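Local structure of uncharacterized protein (6ULO) at residues A[51-54]-A[55-58]; A[298-301]-A[302-306]. The protein is of unknown function but carries a DUF7790 domain with a Rossmann-like fold, and its full-length form is probably anchored in the membrane. All blocks are in the same frame, centred on the assembly; numbering follows the deposited sequence.

Contact 1: residues A[51-54]-A[55-58]; sequences DRLD and LLIP
L53 O accepts the N-H of L56 at 2.9 Å, the shortest of three successive i to i+3 bonds along this turn. The others run from L55 N to R52 O at 3.0 Å and from I57 N to D54 O at 3.1 Å. All three donors stand well above the plane of the carbonyl they meet, as expected where the chain winds tightly. Beside the turn, R52 grips D54 side-on: NE reaches OD1 at 3.0 Å on its syn lone pair, and NH2 reaches OD2 at 2.9 Å on the syn side. The carboxylate lies at the edge of the guanidinium, in its plane. Bends at chi2 (-58°) and chi3 (-44°) curl the R52 chain round to an acid only two residues on. L55 lies over one face of the R52 guanidinium, its CG offset toward the rim and its CD2 3.5 Å from R52 NH2, while Y167 makes a cation-pi contact and NH1 bonds P266 O; together these probably fix the rotation of the group. L53 and L56 lie alongside each other, pointing the same way, with CD2 of L53 3.8 Å from CD1 of L56, and both touch strand 277-282. I57 lays CG1 against D54 O at 3.3 Å and packs on W81. This is a 3-10 turn leading into helix 57-60, with the R52-D54 salt bridge alongside, which precedes strand 66-69 of the Rossmann-like sheet.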
# COMPACT_ATOMS: atom_id res chain seq x y z
N ASP A 51 -0.16 0.17 -13.85
CA ASP A 51 -0.39 1.43 -14.56
C ASP A 51 -1.85 1.85 -14.64
O ASP A 51 -2.14 2.91 -15.22
CB ASP A 51 0.15 1.35 -15.99
CG ASP A 51 1.64 1.15 -16.05
OD1 ASP A 51 2.34 1.64 -15.14
OD2 ASP A 51 2.12 0.45 -16.98
N ARG A 52 -2.79 1.08 -14.10
CA ARG A 52 -4.19 1.41 -14.20
C ARG A 52 -4.86 1.41 -12.84
O ARG A 52 -6.02 1.03 -12.70
CB ARG A 52 -4.93 0.52 -15.20
CG ARG A 52 -4.47 0.71 -16.67
CD ARG A 52 -4.62 2.16 -17.16
NE ARG A 52 -5.89 2.78 -16.81
CZ ARG A 52 -7.06 2.59 -17.43
NH1 ARG A 52 -7.15 1.73 -18.45
NH2 ARG A 52 -8.15 3.24 -17.03
N LEU A 53 -4.16 1.94 -11.82
CA LEU A 53 -4.77 2.02 -10.50
C LEU A 53 -6.00 2.91 -10.50
O LEU A 53 -6.84 2.78 -9.62
CB LEU A 53 -3.75 2.51 -9.47
CG LEU A 53 -2.60 1.53 -9.25
CD1 LEU A 53 -1.43 2.25 -8.55
CD2 LEU A 53 -3.08 0.32 -8.43
N ASP A 54 -6.12 3.81 -11.49
CA ASP A 54 -7.31 4.64 -11.55
C ASP A 54 -8.59 3.84 -11.69
O ASP A 54 -9.66 4.34 -11.33
CB ASP A 54 -7.22 5.65 -12.71
CG ASP A 54 -6.99 4.99 -14.07
OD1 ASP A 54 -5.96 4.28 -14.25
OD2 ASP A 54 -7.83 5.20 -14.97
N LEU A 55 -8.52 2.59 -12.18
CA LEU A 55 -9.73 1.77 -12.23
C LEU A 55 -10.29 1.51 -10.85
O LEU A 55 -11.46 1.15 -10.72
CB LEU A 55 -9.42 0.43 -12.90
CG LEU A 55 -9.02 0.55 -14.38
CD1 LEU A 55 -8.54 -0.83 -14.86
CD2 LEU A 55 -10.18 1.06 -15.23
N LEU A 56 -9.49 1.68 -9.80
CA LEU A 56 -9.95 1.44 -8.44
C LEU A 56 -10.79 2.59 -7.90
O LEU A 56 -11.49 2.39 -6.90
CB LEU A 56 -8.75 1.27 -7.52
CG LEU A 56 -7.84 0.08 -7.84
CD1 LEU A 56 -6.61 0.13 -6.98
CD2 LEU A 56 -8.59 -1.25 -7.70
N ILE A 57 -10.68 3.80 -8.48
CA ILE A 57 -11.30 4.98 -7.87
C ILE A 57 -12.74 4.76 -7.44
O ILE A 57 -13.07 5.05 -6.29
CB ILE A 57 -11.10 6.21 -8.75
CG1 ILE A 57 -9.61 6.58 -8.84
CG2 ILE A 57 -11.94 7.39 -8.18
CD1 ILE A 57 -9.33 7.62 -9.92
N PRO A 58 -13.65 4.29 -8.29
CA PRO A 58 -15.05 4.19 -7.86
C PRO A 58 -15.26 3.18 -6.75
O PRO A 58 -16.25 3.30 -6.02
CB PRO A 58 -15.81 3.78 -9.13
CG PRO A 58 -14.78 3.46 -10.17
CD PRO A 58 -13.46 4.03 -9.74

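Contact 2: residues A[298-301]-A[302-306]; sequences RSLQ and VMVEG
The amide of Q301 and the carboxylate of E305 stand side by side on one flank of the helix, their planes turned 67° apart. NE2 of Q301 gives its N-H to OE2 of E305 at 2.9 Å; the acceptor sits close to the amide plane, whereas the donor arrives from above the carboxylate, 50° out of its plane. CG of Q301 is also 3.5 Å from OE2 of E305. Q301 leaves the helix with CG opposite its backbone N (chi1 178°) and then runs extended, which carries the amide out level with the acid one turn later. The other carboxylate oxygen, OE1, is held by a salt bridge to K294. On another flank, CD1 of L300 meets CG2 of V304 at 4.0 Å, the two side chains crossing at a slant. The backbone follows the i to i+4 hydrogen-bond pattern, from V302 N to R298 O at 3.1 Å through to E305 N to Q301 O at 3.0 Å, with R298 at the N-cap. The inner face of helix 299-306 packs on the sheet: M303 touches strands 249-255, 277-282 and 315-318, V302 touches the latter two, and G306 is backbone hydrogen-bonded to K320.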
# COMPACT_ATOMS: atom_id res chain seq x y z
N ARG A 298 -5.89 -20.28 -3.75
CA ARG A 298 -5.06 -19.15 -4.15
C ARG A 298 -5.97 -18.06 -4.69
O ARG A 298 -7.13 -18.33 -5.03
CB ARG A 298 -4.12 -19.56 -5.31
CG ARG A 298 -2.95 -20.42 -4.89
CD ARG A 298 -2.27 -21.09 -6.09
NE ARG A 298 -1.16 -21.94 -5.69
CZ ARG A 298 0.10 -21.53 -5.52
NH1 ARG A 298 0.44 -20.26 -5.74
NH2 ARG A 298 1.03 -22.40 -5.16
N SER A 299 -5.45 -16.83 -4.78
CA SER A 299 -6.28 -15.72 -5.27
C SER A 299 -6.89 -16.02 -6.65
O SER A 299 -8.02 -15.62 -6.93
CB SER A 299 -5.50 -14.40 -5.30
OG SER A 299 -4.40 -14.46 -6.16
N LEU A 300 -6.15 -16.72 -7.54
CA LEU A 300 -6.70 -17.00 -8.86
C LEU A 300 -8.00 -17.80 -8.74
O LEU A 300 -9.01 -17.48 -9.38
CB LEU A 300 -5.67 -17.76 -9.70
CG LEU A 300 -6.19 -18.31 -11.05
CD1 LEU A 300 -6.65 -17.18 -12.00
CD2 LEU A 300 -5.10 -19.19 -11.69
N GLN A 301 -7.98 -18.84 -7.91
CA GLN A 301 -9.18 -19.66 -7.74
C GLN A 301 -10.32 -18.86 -7.11
O GLN A 301 -11.48 -19.02 -7.48
CB GLN A 301 -8.83 -20.89 -6.91
CG GLN A 301 -10.05 -21.77 -6.65
CD GLN A 301 -9.73 -23.03 -5.86
OE1 GLN A 301 -8.58 -23.28 -5.49
NE2 GLN A 301 -10.75 -23.83 -5.60
N VAL A 302 -10.01 -18.00 -6.13
CA VAL A 302 -11.02 -17.10 -5.58
C VAL A 302 -11.70 -16.30 -6.68
O VAL A 302 -12.93 -16.13 -6.71
CB VAL A 302 -10.36 -16.19 -4.52
CG1 VAL A 302 -11.32 -15.09 -4.05
CG2 VAL A 302 -9.87 -17.03 -3.33
N MET A 303 -10.90 -15.78 -7.61
CA MET A 303 -11.45 -14.97 -8.70
C MET A 303 -12.19 -15.82 -9.74
O MET A 303 -13.23 -15.40 -10.23
CB MET A 303 -10.32 -14.16 -9.35
CG MET A 303 -9.78 -13.10 -8.40
SD MET A 303 -8.37 -12.21 -9.07
CE MET A 303 -9.12 -11.49 -10.55
N VAL A 304 -11.66 -17.01 -10.09
CA VAL A 304 -12.34 -17.89 -11.05
C VAL A 304 -13.73 -18.24 -10.55
O VAL A 304 -14.71 -18.20 -11.30
CB VAL A 304 -11.50 -19.15 -11.29
CG1 VAL A 304 -12.34 -20.23 -12.02
CG2 VAL A 304 -10.26 -18.82 -12.12
N GLU A 305 -13.83 -18.60 -9.26
CA GLU A 305 -15.08 -19.09 -8.68
C GLU A 305 -15.97 -17.98 -8.16
O GLU A 305 -17.19 -18.16 -8.07
CB GLU A 305 -14.77 -20.04 -7.53
CG GLU A 305 -14.06 -21.30 -7.97
CD GLU A 305 -13.91 -22.32 -6.86
OE1 GLU A 305 -14.47 -22.12 -5.76
OE2 GLU A 305 -13.21 -23.32 -7.10
N GLY A 306 -15.39 -16.84 -7.80
CA GLY A 306 -16.18 -15.83 -7.12
C GLY A 306 -16.28 -14.49 -7.81
O GLY A 306 -17.01 -13.61 -7.34

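Both contacts are short helical turns laid against the same sheet, and strand 277-282 receives side chains from each; their centres are 21 Å apart and their nearest atoms about 11 Å. Contact 1 lies nearer the middle of the chain, about 14 Å from its centre against 22 Å for contact 2, and each is partly buried. Contact 1 is a 3-10 turn whose buried arginine forms a paired salt bridge; contact 2 is a regular alpha helix whose side-chain bond joins a partly exposed amide and acid. Their other neighbours differ: contact 1 also packs on helix 74-82, whereas contact 2 reaches strand 315-318, next to the outermost strand 307-310.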